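Side-chain contact in ATP-dependent protease (Xanthomonas campestris pv. campestris, PDB 7CAY), which is a homologue of the N-terminal substrate-binding domain of Lon peptidase and probably takes part in recognising protein substrates: residues 130-135 and 154-159. Numbering follows the deposited sequence.
Sequences TVLERM and AAWVGW
The helical part of this Lon N-terminal-like domain is set apart from the beta-sheet part of the chain, and within residues 130-135 and 154-159, Leu132 is the side chain of helix 126-134 that meets helix 154-164. Leu132 CA lies 7.1 Å from Val157 CA, and the leucine reaches across from the last turn of helix 126-134. With CG anti to the backbone N (chi1 172°), its branched end is carried outward to the second helix, and CD2 does the touching. That methyl, Leu132 CD2, sits 3.6 Å from Val157 CG2 and 3.8 Å from Val157 CA, low against the backbone of the partner helix. Val157 meets it with one branch: CG2, itself anti to the backbone N, also lies 4.1 Å from Leu132 CB, so that one methyl touches both the stem and an end of the leucine, the two side chains meeting at a slant.

Trp156 meets the same methyl from another direction, well off that of Val157. Its bond from CA to CB does not aim at helix 126-134, yet the six-membered ring swings back, and Trp156 CZ3 comes to 3.9 Å from Leu132 CD2, an oblique approach to the indole. The same tryptophan makes a cation-pi contact with Arg160. No hydrogen bond links the two segments; the join is wholly apolar. Further along helix 154-164, Leu132 also touches Arg160 and Leu161, while Met135, just past the end of its helix, packs on Leu161 and Leu164. One leucine laid against consecutive residues and the next turn of a neighbouring helix is ordinary helix-helix packing, here within the helical part of a Lon substrate-binding-domain fold.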
loop_
_atom_site.group_PDB
_atom_site.type_symbol
_atom_site.label_atom_id
_atom_site.label_comp_id
_atom_site.label_asym_id
_atom_site.label_seq_id
_atom_site.Cartn_x
_atom_site.Cartn_y
_atom_site.Cartn_z
ATOM N N THR A 130 -4.160 -14.588 -17.720
ATOM C CA THR A 130 -5.445 -14.854 -18.357
ATOM C C THR A 130 -6.571 -14.899 -17.330
ATOM O O THR A 130 -7.693 -14.460 -17.611
ATOM C CB THR A 130 -5.381 -16.163 -19.142
ATOM O OG1 THR A 130 -4.205 -16.174 -19.960
ATOM C CG2 THR A 130 -6.608 -16.312 -20.030
ATOM N N VAL A 131 -6.292 -15.424 -16.134
ATOM C CA VAL A 131 -7.312 -15.462 -15.091
ATOM C C VAL A 131 -7.579 -14.060 -14.549
ATOM O O VAL A 131 -8.687 -13.766 -14.082
ATOM C CB VAL A 131 -6.897 -16.445 -13.977
ATOM C CG1 VAL A 131 -5.546 -16.062 -13.395
ATOM C CG2 VAL A 131 -7.957 -16.514 -12.882
ATOM N N LEU A 132 -6.586 -13.169 -14.614
ATOM C CA LEU A 132 -6.804 -11.791 -14.183
ATOM C C LEU A 132 -7.684 -11.039 -15.173
ATOM O O LEU A 132 -8.630 -10.348 -14.775
ATOM C CB LEU A 132 -5.467 -11.072 -14.007
ATOM C CG LEU A 132 -5.582 -9.567 -13.750
ATOM C CD1 LEU A 132 -6.280 -9.283 -12.424
ATOM C CD2 LEU A 132 -4.222 -8.896 -13.796
ATOM N N GLU A 133 -7.384 -11.159 -16.471
ATOM C CA GLU A 133 -8.166 -10.453 -17.484
ATOM C C GLU A 133 -9.635 -10.854 -17.446
ATOM O O GLU A 133 -10.512 -10.019 -17.697
ATOM C CB GLU A 133 -7.578 -10.701 -18.875
ATOM C CG GLU A 133 -8.444 -10.172 -20.010
ATOM C CD GLU A 133 -7.712 -10.095 -21.339
ATOM O OE1 GLU A 133 -6.758 -10.874 -21.549
ATOM O OE2 GLU A 133 -8.094 -9.245 -22.171
ATOM N N ARG A 134 -9.927 -12.116 -17.119
ATOM C CA ARG A 134 -11.317 -12.548 -17.009
ATOM C C ARG A 134 -12.048 -11.783 -15.914
ATOM O O ARG A 134 -13.202 -11.376 -16.095
ATOM C CB ARG A 134 -11.377 -14.051 -16.744
ATOM N N MET A 135 -11.392 -11.569 -14.776
ATOM C CA MET A 135 -12.021 -10.873 -13.663
ATOM C C MET A 135 -12.302 -9.421 -14.032
ATOM O O MET A 135 -11.436 -8.724 -14.572
ATOM C CB MET A 135 -11.131 -10.947 -12.423
ATOM C CG MET A 135 -10.814 -12.366 -11.965
ATOM S SD MET A 135 -9.804 -12.436 -10.469
ATOM C CE MET A 135 -9.719 -14.208 -10.206
ATOM N N ALA A 154 4.821 -8.533 -14.948
ATOM C CA ALA A 154 4.651 -9.470 -13.840
ATOM C C ALA A 154 4.266 -8.753 -12.552
ATOM O O ALA A 154 3.426 -9.242 -11.788
ATOM C CB ALA A 154 5.930 -10.282 -13.636
ATOM N N ALA A 155 4.874 -7.596 -12.288
ATOM C CA ALA A 155 4.529 -6.853 -11.083
ATOM C C ALA A 155 3.107 -6.313 -11.147
ATOM O O ALA A 155 2.436 -6.215 -10.114
ATOM C CB ALA A 155 5.521 -5.712 -10.863
ATOM N N TRP A 156 2.624 -5.973 -12.343
ATOM C CA TRP A 156 1.283 -5.409 -12.457
ATOM C C TRP A 156 0.217 -6.477 -12.244
ATOM O O TRP A 156 -0.718 -6.285 -11.457
ATOM C CB TRP A 156 1.106 -4.730 -13.816
ATOM C CG TRP A 156 -0.085 -3.826 -13.845
ATOM C CD1 TRP A 156 -0.125 -2.512 -13.481
ATOM C CD2 TRP A 156 -1.417 -4.175 -14.240
ATOM N NE1 TRP A 156 -1.397 -2.018 -13.633
ATOM C CE2 TRP A 156 -2.209 -3.019 -14.098
ATOM C CE3 TRP A 156 -2.015 -5.349 -14.706
ATOM C CZ2 TRP A 156 -3.568 -3.005 -14.402
ATOM C CZ3 TRP A 156 -3.363 -5.333 -15.010
ATOM C CH2 TRP A 156 -4.125 -4.169 -14.856
ATOM N N VAL A 157 0.337 -7.612 -12.938
ATOM C CA VAL A 157 -0.616 -8.702 -12.749
ATOM C C VAL A 157 -0.543 -9.230 -11.322
ATOM O O VAL A 157 -1.543 -9.714 -10.776
ATOM C CB VAL A 157 -0.373 -9.818 -13.792
ATOM C CG1 VAL A 157 1.061 -10.314 -13.733
ATOM C CG2 VAL A 157 -1.341 -10.975 -13.593
ATOM N N GLY A 158 0.625 -9.122 -10.687
ATOM C CA GLY A 158 0.751 -9.573 -9.310
ATOM C C GLY A 158 -0.003 -8.688 -8.336
ATOM O O GLY A 158 -0.750 -9.178 -7.484
ATOM N N TRP A 159 0.180 -7.370 -8.449
ATOM C CA TRP A 159 -0.537 -6.450 -7.574
ATOM C C TRP A 159 -2.040 -6.454 -7.826
ATOM O O TRP A 159 -2.805 -6.103 -6.924
ATOM C CB TRP A 159 0.004 -5.026 -7.733
ATOM C CG TRP A 159 1.428 -4.824 -7.265
ATOM C CD1 TRP A 159 2.422 -4.168 -7.934
ATOM C CD2 TRP A 159 2.006 -5.267 -6.027
ATOM N NE1 TRP A 159 3.580 -4.181 -7.197
ATOM C CE2 TRP A 159 3.353 -4.848 -6.022
ATOM C CE3 TRP A 159 1.517 -5.980 -4.925
ATOM C CZ2 TRP A 159 4.213 -5.115 -4.959
ATOM C CZ3 TRP A 159 2.374 -6.249 -3.879
ATOM C CH2 TRP A 159 3.707 -5.817 -3.900
#